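Putative secreted cellulose-binding protein (Streptomyces coelicolor, PDB 4OY8) probably cleaves cellulose oxidatively as a copper-dependent lytic polysaccharide monooxygenase of the AA10 family. Local coordinates at residues T99-D104 / N148-V153; R161-T166 / C180-F185. All blocks are in the same frame, centred on the assembly; numbering follows the deposited sequence.

The two contacts lie in opposing sheets of the immunoglobulin-like beta sandwich that forms the core of lytic polysaccharide monooxygenases. Contact 1 joins two strands of the three-stranded antiparallel sheet, with one face turned inward and the other bearing charged and metal-binding groups at the surface. Contact 2 is a hairpin pairing in the larger mixed sheet, and more of it is buried: His162, Val164, Ser181 and Val183 share one face, while Val163, a disulfide half, Asp182 and a bridging water lie on the other. The contacts share no strand, yet their inner faces meet where Val100 CG1 packs against Thr166 OG1 at 3.6 Å, about 14 Å separating their centres.

Contact 1 (T99-D104 / N148-V153); sequences TVKLHD and NYEIPV. With ZN (zinc ion), chain I; ZN (zinc ion), chain H.
Tyr149 and Leu102 form a doubly hydrogen-bonded pair in the antiparallel three-stranded sheet of the beta sandwich, with 99-104 as its middle strand and 148-153 at its edge. Val100 and Ile151 repeat the pattern, Ile151 N giving the shorter bond, 2.8 Å to Val100 O. Beneath them Leu102 CD1 packs on Ile151 CD1 at 3.8 Å, and Phe113 of strand 110-118 closes over both residues.

Tyr149 runs along this inner face. From CB its CG stands anti to the carbonyl carbon (chi1 -45°), which swings the ring toward the C-terminal end of 99-104. CD2 passes Leu102 CB at the ring edge, CE2 comes within 3.6 Å of Asp104 CB, and the hydroxyl OH donates to Asp104 OD2 at 2.6 Å. The carboxylate receives this bond on the anti lone pair of OD2, its plane turned 47° from the ring. OH also accepts from Gly109 N, while Asp104 OD2 accepts from His108 N and OD1 from the N-terminal amine of His1, so the pair is tied to the backbone of the two copper-binding histidines. A phenylalanine here would probably leave Asp104 OD2 without one of its donors and Gly109 N without its acceptor.

On the outer face, Lys101 and Glu150 run side by side, but NZ and OE2 stay 4.2 Å apart, too far for a salt bridge. Next to these, at the His103-Asn148 pair of the same face, His103 ND1 and Asn148 OD1 approach to 3.0 Å because both bind one zinc ion. The imidazole NE2 holds a second zinc ion, shared with Gln105. Two waters complete the four ligands around the first, and one of them accepts a hydrogen bond from Asn148 ND2 at 3.2 Å.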
ATOM      1  N   THR A  99      12.167  -6.602  -3.577  1.00  8.55           N
ATOM      2  CA  THR A  99      11.544  -7.332  -2.483  1.00  8.60           C
ATOM      3  C   THR A  99      10.475  -6.484  -1.829  1.00  8.12           C
ATOM      4  O   THR A  99      10.695  -5.315  -1.475  1.00 11.39           O
ATOM      5  CB  THR A  99      12.582  -7.748  -1.438  1.00 10.75           C
ATOM      6  OG1 THR A  99      13.547  -8.581  -2.062  1.00 15.19           O
ATOM      7  CG2 THR A  99      11.952  -8.496  -0.264  1.00 14.10           C
ATOM      8  N   VAL A 100       9.272  -7.027  -1.727  1.00  6.97           N
ATOM      9  CA  VAL A 100       8.229  -6.426  -0.894  1.00  7.04           C
ATOM     10  C   VAL A 100       8.376  -6.968   0.512  1.00  8.11           C
ATOM     11  O   VAL A 100       8.273  -8.177   0.735  1.00  8.92           O
ATOM     12  CB  VAL A 100       6.814  -6.709  -1.456  1.00  8.08           C
ATOM     13  CG1 VAL A 100       5.740  -6.149  -0.529  1.00  8.08           C
ATOM     14  CG2 VAL A 100       6.667  -6.100  -2.845  1.00  8.67           C
ATOM     15  N   LYS A 101       8.645  -6.076   1.454  1.00  7.97           N
ATOM     16  CA  LYS A 101       8.909  -6.433   2.825  1.00  8.03           C
ATOM     17  C   LYS A 101       7.789  -5.884   3.706  1.00  7.87           C
ATOM     18  O   LYS A 101       7.499  -4.685   3.691  1.00  8.15           O
ATOM     19  CB  LYS A 101      10.248  -5.834   3.278  1.00 10.32           C
ATOM     20  CG  LYS A 101      11.448  -6.174   2.422  1.00 16.61           C
ATOM     21  CD  LYS A 101      12.802  -5.691   2.952  1.00 21.15           C
ATOM     22  CE  LYS A 101      13.949  -6.255   2.111  1.00 27.55           C
ATOM     23  NZ  LYS A 101      15.273  -5.716   2.516  1.00 33.24           N
ATOM     24  N   LEU A 102       7.133  -6.781   4.426  1.00  8.32           N
ATOM     25  CA  LEU A 102       6.144  -6.409   5.413  1.00  8.72           C
ATOM     26  C   LEU A 102       6.626  -6.662   6.820  1.00  8.96           C
ATOM     27  O   LEU A 102       7.310  -7.634   7.094  1.00 11.78           O
ATOM     28  CB  LEU A 102       4.890  -7.233   5.216  1.00 11.07           C
ATOM     29  CG  LEU A 102       4.143  -6.997   3.936  1.00 11.04           C
ATOM     30  CD1 LEU A 102       4.571  -8.011   2.887  1.00 12.05           C
ATOM     31  CD2 LEU A 102       2.642  -7.026   4.176  1.00 11.50           C
ATOM     32  N   HIS A 103       6.256  -5.774   7.724  1.00  8.59           N
ATOM     33  CA  HIS A 103       6.493  -5.962   9.134  1.00  9.46           C
ATOM     34  C   HIS A 103       5.128  -6.191   9.776  1.00  9.11           C
ATOM     35  O   HIS A 103       4.193  -5.449   9.514  1.00  9.71           O
ATOM     36  CB  HIS A 103       7.154  -4.719   9.734  1.00 11.01           C
ATOM     37  CG  HIS A 103       7.476  -4.876  11.171  1.00 12.92           C
ATOM     38  ND1 HIS A 103       8.548  -5.617  11.596  1.00 15.74           N
ATOM     39  CD2 HIS A 103       6.866  -4.416  12.279  1.00 20.07           C
ATOM     40  CE1 HIS A 103       8.582  -5.623  12.910  1.00 18.35           C
ATOM     41  NE2 HIS A 103       7.590  -4.878  13.347  1.00 19.21           N
ATOM     42  N   ASP A 104       5.050  -7.213  10.617  1.00  9.85           N
ATOM     43  CA  ASP A 104       3.824  -7.616  11.305  1.00  9.91           C
ATOM     44  C   ASP A 104       4.159  -7.787  12.766  1.00 11.90           C
ATOM     45  O   ASP A 104       4.837  -8.727  13.126  1.00 14.57           O
ATOM     46  CB  ASP A 104       3.326  -8.936  10.736  1.00  9.77           C
ATOM     47  CG  ASP A 104       2.113  -9.503  11.446  1.00  9.34           C
ATOM     48  OD1 ASP A 104       1.503  -8.825  12.308  1.00 10.21           O
ATOM     49  OD2 ASP A 104       1.769 -10.675  11.127  1.00 10.19           O
ATOM     50  N   ASN A 148       8.398 -10.482  10.145  1.00 11.14           N
ATOM     51  CA  ASN A 148       8.648  -9.908   8.830  1.00 11.15           C
ATOM     52  C   ASN A 148       8.377 -10.941   7.757  1.00 10.76           C
ATOM     53  O   ASN A 148       8.632 -12.133   7.961  1.00 14.18           O
ATOM     54  CB  ASN A 148      10.093  -9.416   8.743  1.00 12.61           C
ATOM     55  CG  ASN A 148      10.386  -8.334   9.757  1.00 13.84           C
ATOM     56  OD1 ASN A 148      10.055  -7.170   9.553  1.00 14.84           O
ATOM     57  ND2 ASN A 148      10.984  -8.720  10.874  1.00 15.53           N
ATOM     58  N   TYR A 149       7.818 -10.482   6.636  1.00  9.24           N
ATOM     59  CA  TYR A 149       7.586 -11.330   5.465  1.00  9.06           C
ATOM     60  C   TYR A 149       8.212 -10.655   4.259  1.00  9.07           C
ATOM     61  O   TYR A 149       8.052  -9.455   4.097  1.00 10.29           O
ATOM     62  CB  TYR A 149       6.083 -11.542   5.169  1.00  9.25           C
ATOM     63  CG  TYR A 149       5.254 -11.857   6.403  1.00  9.47           C
ATOM     64  CD1 TYR A 149       5.379 -13.070   7.071  1.00  9.94           C
ATOM     65  CD2 TYR A 149       4.338 -10.940   6.894  1.00  9.63           C
ATOM     66  CE1 TYR A 149       4.623 -13.328   8.203  1.00 10.56           C
ATOM     67  CE2 TYR A 149       3.586 -11.201   8.014  1.00  9.92           C
ATOM     68  CZ  TYR A 149       3.750 -12.377   8.692  1.00  9.73           C
ATOM     69  OH  TYR A 149       3.000 -12.620   9.836  1.00 11.09           O
ATOM     70  N   GLU A 150       8.891 -11.429   3.408  1.00  9.90           N
ATOM     71  CA  GLU A 150       9.501 -10.926   2.194  1.00  9.61           C
ATOM     72  C   GLU A 150       8.954 -11.664   0.977  1.00  9.38           C
ATOM     73  O   GLU A 150       8.916 -12.914   0.960  1.00  9.99           O
ATOM     74  CB  GLU A 150      11.035 -11.085   2.250  1.00 12.29           C
ATOM     75  CG  GLU A 150      11.669 -10.172   3.286  1.00 15.72           C
ATOM     76  CD  GLU A 150      13.179 -10.066   3.204  1.00 20.25           C
ATOM     77  OE1 GLU A 150      13.791 -10.640   2.291  1.00 25.27           O
ATOM     78  OE2 GLU A 150      13.744  -9.361   4.051  1.00 26.61           O
ATOM     79  N   ILE A 151       8.541 -10.890  -0.016  1.00  8.74           N
ATOM     80  CA  ILE A 151       8.089 -11.420  -1.292  1.00  8.97           C
ATOM     81  C   ILE A 151       9.080 -10.967  -2.364  1.00  8.17           C
ATOM     82  O   ILE A 151       9.159  -9.792  -2.648  1.00  8.69           O
ATOM     83  CB  ILE A 151       6.670 -10.964  -1.688  1.00 10.13           C
ATOM     84  CG1 ILE A 151       5.663 -11.228  -0.566  1.00 12.73           C
ATOM     85  CG2 ILE A 151       6.238 -11.682  -2.964  1.00 11.73           C
ATOM     86  CD1 ILE A 151       4.775 -10.072  -0.258  1.00 18.83           C
ATOM     87  N   PRO A 152       9.824 -11.905  -2.967  1.00  8.85           N
ATOM     88  CA  PRO A 152      10.758 -11.520  -4.035  1.00  8.97           C
ATOM     89  C   PRO A 152      10.023 -11.402  -5.354  1.00  9.13           C
ATOM     90  O   PRO A 152       9.591 -12.415  -5.930  1.00 11.54           O
ATOM     91  CB  PRO A 152      11.777 -12.666  -4.058  1.00 11.65           C
ATOM     92  CG  PRO A 152      10.998 -13.856  -3.571  1.00 13.90           C
ATOM     93  CD  PRO A 152       9.937 -13.335  -2.625  1.00 10.54           C
ATOM     94  N   VAL A 153       9.843 -10.171  -5.811  1.00  8.06           N
ATOM     95  CA  VAL A 153       9.060  -9.867  -7.008  1.00  7.83           C
ATOM     96  C   VAL A 153      10.024  -9.676  -8.173  1.00  8.09           C
ATOM     97  O   VAL A 153      11.103  -9.098  -8.028  1.00  8.49           O
ATOM     98  CB  VAL A 153       8.185  -8.584  -6.797  1.00  9.49           C
ATOM     99  CG1 VAL A 153       7.397  -8.220  -8.060  1.00 11.64           C
ATOM    100  CG2 VAL A 153       7.226  -8.797  -5.634  1.00 11.06           C
TER
HETATM  101 ZN    ZN I 308      10.361  -5.512  10.643  0.60 20.39          ZN
HETATM  102 ZN    ZN H 307       7.643  -3.965  15.213  0.80 43.00          ZN
HETATM  103  O   HOH W   1      12.041  -5.857  11.819  1.00 35.87           O
HETATM  104  O   HOH W   2      10.848  -3.915   9.486  1.00 31.85           O

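Contact 2 (R161-T166 / C180-F185); sequences RHVVYT and CSDVDF. With ZN (zinc ion), chain B; ACT (acetate ion), chain J.
His162 and Val183 exchange two nearly straight backbone hydrogen bonds, and Val164 and Ser181 exchange two more, holding the arms of an antiparallel beta hairpin in the sandwich.

Apolar contacts include, on the face of His162, Val164, Ser181 and Val183, the meeting of Val164 CG2 with Val183 CG2 at 3.8 Å, the two side chains crossing at about a right angle. On the reverse face Val163 CG1 lies on Cys180 CB, and Cys180 SG approaches Tyr165 CD1 at 3.5 Å, an oblique sulfur-aromatic contact made by a sulfur tied to Cys70 in a disulfide.

The aromatic pair is an offset edge-to-face arrangement: Phe185 directs its edge at the face of His162, with the planes 88° apart. A hydrogen bond from His162 ND1 to Thr118 O helps fix the imidazole's rotation.

Water and ions mediate the polar side-chain contacts. Arg161, bent at chi3 (-78°), brings NH1 beside Asp182 OD2, yet 4.3 Å separates them and one water bridges the gap. It accepts from Arg161 NH1 and donates to Asp182 OD2 (2.7 Å) and to His162 O (3.0 Å). Trp89 O accepts a second hydrogen bond from NH1, and Arg10 forms a salt bridge with Asp182 OD1, so this buried carboxylate probably keeps its charge. Asp184 grips a zinc ion with both oxygens, OD1 at 2.2 Å and also accepting from Gly186 N, while Arg161 N donates to an acetate.

Strand 110-118 pairs with the other edge of 161-166, placing Val115 and Val117 against Val164, while Val4 of strand 2-6 packs on Ser181 from the facing sheet.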
ATOM      1  N   ARG A 161       7.043   5.829 -12.996  1.00  6.84           N
ATOM      2  CA  ARG A 161       6.164   5.850 -11.850  1.00  6.79           C
ATOM      3  C   ARG A 161       5.070   4.786 -11.924  1.00  6.76           C
ATOM      4  O   ARG A 161       4.321   4.753 -12.899  1.00  7.85           O
ATOM      5  CB  ARG A 161       5.512   7.228 -11.734  1.00  6.56           C
ATOM      6  CG  ARG A 161       4.456   7.286 -10.632  1.00  6.51           C
ATOM      7  CD  ARG A 161       3.760   8.620 -10.550  1.00  7.10           C
ATOM      8  NE  ARG A 161       4.536   9.665  -9.885  1.00  7.74           N
ATOM      9  CZ  ARG A 161       4.520   9.897  -8.582  1.00  7.75           C
ATOM     10  NH1 ARG A 161       3.802   9.128  -7.768  1.00  7.28           N
ATOM     11  NH2 ARG A 161       5.232  10.903  -8.086  1.00  8.37           N
ATOM     12  N   HIS A 162       4.954   3.973 -10.879  1.00  6.20           N
ATOM     13  CA  HIS A 162       3.905   2.963 -10.742  1.00  6.67           C
ATOM     14  C   HIS A 162       3.411   2.925  -9.320  1.00  6.59           C
ATOM     15  O   HIS A 162       3.992   3.554  -8.427  1.00  6.51           O
ATOM     16  CB  HIS A 162       4.454   1.573 -11.122  1.00  6.51           C
ATOM     17  CG  HIS A 162       4.714   1.424 -12.591  1.00  6.74           C
ATOM     18  ND1 HIS A 162       3.881   0.713 -13.435  1.00  7.36           N
ATOM     19  CD2 HIS A 162       5.689   1.936 -13.366  1.00  7.50           C
ATOM     20  CE1 HIS A 162       4.359   0.777 -14.666  1.00  7.68           C
ATOM     21  NE2 HIS A 162       5.450   1.525 -14.654  1.00  7.61           N
ATOM     22  N   VAL A 163       2.342   2.166  -9.097  1.00  6.25           N
ATOM     23  CA  VAL A 163       1.927   1.777  -7.738  1.00  6.11           C
ATOM     24  C   VAL A 163       1.993   0.263  -7.679  1.00  6.21           C
ATOM     25  O   VAL A 163       1.480  -0.414  -8.587  1.00  7.53           O
ATOM     26  CB  VAL A 163       0.491   2.259  -7.406  1.00  7.31           C
ATOM     27  CG1 VAL A 163       0.176   1.999  -5.940  1.00  9.26           C
ATOM     28  CG2 VAL A 163       0.318   3.734  -7.739  1.00  8.14           C
ATOM     29  N   VAL A 164       2.599  -0.251  -6.618  1.00  6.29           N
ATOM     30  CA  VAL A 164       2.532  -1.665  -6.252  1.00  6.16           C
ATOM     31  C   VAL A 164       1.351  -1.816  -5.302  1.00  6.13           C
ATOM     32  O   VAL A 164       1.187  -1.016  -4.378  1.00  6.87           O
ATOM     33  CB  VAL A 164       3.839  -2.109  -5.565  1.00  6.69           C
ATOM     34  CG1 VAL A 164       3.767  -3.536  -5.095  1.00  7.82           C
ATOM     35  CG2 VAL A 164       5.032  -1.879  -6.472  1.00  8.84           C
ATOM     36  N   TYR A 165       0.518  -2.830  -5.530  1.00  6.56           N
ATOM     37  CA  TYR A 165      -0.605  -3.122  -4.637  1.00  6.44           C
ATOM     38  C   TYR A 165      -0.389  -4.508  -4.072  1.00  6.31           C
ATOM     39  O   TYR A 165      -0.417  -5.500  -4.808  1.00  7.18           O
ATOM     40  CB  TYR A 165      -1.923  -3.068  -5.398  1.00  6.74           C
ATOM     41  CG  TYR A 165      -3.176  -2.982  -4.568  1.00  7.27           C
ATOM     42  CD1 TYR A 165      -3.310  -2.033  -3.569  1.00  7.19           C
ATOM     43  CD2 TYR A 165      -4.275  -3.770  -4.857  1.00  7.09           C
ATOM     44  CE1 TYR A 165      -4.488  -1.890  -2.855  1.00  7.58           C
ATOM     45  CE2 TYR A 165      -5.455  -3.628  -4.181  1.00  7.58           C
ATOM     46  CZ  TYR A 165      -5.566  -2.688  -3.174  1.00  7.01           C
ATOM     47  OH  TYR A 165      -6.787  -2.544  -2.537  1.00  8.30           O
ATOM     48  N   THR A 166      -0.153  -4.566  -2.769  1.00  6.29           N
ATOM     49  CA  THR A 166       0.107  -5.804  -2.076  1.00  6.59           C
ATOM     50  C   THR A 166      -1.104  -6.129  -1.222  1.00  6.68           C
ATOM     51  O   THR A 166      -1.556  -5.310  -0.413  1.00  7.41           O
ATOM     52  CB  THR A 166       1.353  -5.673  -1.169  1.00  6.67           C
ATOM     53  OG1 THR A 166       2.495  -5.354  -1.981  1.00  7.72           O
ATOM     54  CG2 THR A 166       1.625  -6.945  -0.391  1.00  7.65           C
ATOM     55  N   CYS A 180      -0.944   0.015  -0.836  1.00  6.60           N
ATOM     56  CA  CYS A 180      -0.391   0.701  -1.997  1.00  6.79           C
ATOM     57  C   CYS A 180       0.995   1.251  -1.686  1.00  6.02           C
ATOM     58  O   CYS A 180       1.131   1.966  -0.695  1.00  6.90           O
ATOM     59  CB  CYS A 180      -1.259   1.885  -2.399  1.00  8.43           C
ATOM     60  SG  CYS A 180      -2.779   1.424  -3.172  1.00  8.30           S
ATOM     61  N   SER A 181       1.979   0.970  -2.546  1.00  6.08           N
ATOM     62  CA  SER A 181       3.301   1.547  -2.455  1.00  6.30           C
ATOM     63  C   SER A 181       3.653   2.231  -3.757  1.00  6.55           C
ATOM     64  O   SER A 181       3.721   1.582  -4.809  1.00  6.52           O
ATOM     65  CB  SER A 181       4.354   0.484  -2.190  1.00  6.38           C
ATOM     66  OG  SER A 181       4.092  -0.178  -0.956  1.00  6.48           O
ATOM     67  N   ASP A 182       3.912   3.534  -3.708  1.00  5.89           N
ATOM     68  CA  ASP A 182       4.329   4.253  -4.915  1.00  5.80           C
ATOM     69  C   ASP A 182       5.790   3.986  -5.189  1.00  6.31           C
ATOM     70  O   ASP A 182       6.631   4.140  -4.311  1.00  6.36           O
ATOM     71  CB  ASP A 182       4.063   5.742  -4.743  1.00  5.82           C
ATOM     72  CG  ASP A 182       2.597   6.032  -4.549  1.00  6.43           C
ATOM     73  OD1 ASP A 182       2.190   6.277  -3.390  1.00  7.00           O
ATOM     74  OD2 ASP A 182       1.849   5.969  -5.541  1.00  7.01           O
ATOM     75  N   VAL A 183       6.099   3.596  -6.413  1.00  6.16           N
ATOM     76  CA  VAL A 183       7.471   3.218  -6.762  1.00  5.93           C
ATOM     77  C   VAL A 183       7.902   3.862  -8.082  1.00  6.29           C
ATOM     78  O   VAL A 183       7.082   4.298  -8.879  1.00  6.48           O
ATOM     79  CB  VAL A 183       7.660   1.677  -6.870  1.00  6.24           C
ATOM     80  CG1 VAL A 183       7.339   1.012  -5.544  1.00  7.17           C
ATOM     81  CG2 VAL A 183       6.865   1.084  -8.018  1.00  7.17           C
ATOM     82  N   ASP A 184       9.207   3.952  -8.281  1.00  6.41           N
ATOM     83  CA  ASP A 184       9.784   4.489  -9.483  1.00  6.58           C
ATOM     84  C   ASP A 184      10.783   3.478 -10.018  1.00  6.75           C
ATOM     85  O   ASP A 184      11.795   3.212  -9.393  1.00  7.25           O
ATOM     86  CB  ASP A 184      10.459   5.828  -9.192  1.00  7.12           C
ATOM     87  CG  ASP A 184      10.791   6.626 -10.418  1.00  7.56           C
ATOM     88  OD1 ASP A 184      10.831   6.115 -11.546  1.00  7.34           O
ATOM     89  OD2 ASP A 184      11.019   7.867 -10.259  1.00  6.86           O
ATOM     90  N   PHE A 185      10.464   2.877 -11.170  1.00  7.30           N
ATOM     91  CA  PHE A 185      11.374   1.917 -11.820  1.00  7.97           C
ATOM     92  C   PHE A 185      12.493   2.592 -12.603  1.00  9.01           C
ATOM     93  O   PHE A 185      13.413   1.923 -13.100  1.00 10.74           O
ATOM     94  CB  PHE A 185      10.599   0.992 -12.754  1.00  8.06           C
ATOM     95  CG  PHE A 185       9.794  -0.064 -12.038  1.00  7.88           C
ATOM     96  CD1 PHE A 185      10.356  -1.284 -11.666  1.00  8.23           C
ATOM     97  CD2 PHE A 185       8.469   0.147 -11.760  1.00  8.39           C
ATOM     98  CE1 PHE A 185       9.598  -2.249 -11.016  1.00  8.93           C
ATOM     99  CE2 PHE A 185       7.702  -0.809 -11.096  1.00  8.00           C
ATOM    100  CZ  PHE A 185       8.264  -2.020 -10.727  1.00  8.99           C
TER
HETATM  101 ZN    ZN B 301      11.154   8.180 -12.355  0.50  7.80          ZN
HETATM  102  C   ACT J 309       8.120   8.534 -15.669  0.50 10.50           C
HETATM  103  O   ACT J 309       7.687   8.409 -14.470  0.50  9.41           O
HETATM  104  OXT ACT J 309       9.360   8.563 -15.992  0.50  9.40           O
HETATM  105  CH3 ACT J 309       7.114   8.651 -16.767  0.50 10.68           C
HETATM  106  O   HOH W   3       3.000   6.354  -7.955  1.00  7.40           O
HETATM  107  O   HOH W   4       2.695  -2.542  -1.633  1.00  7.51           O
HETATM  108  O   HOH W   5       9.264   8.861 -12.412  1.00  7.34           O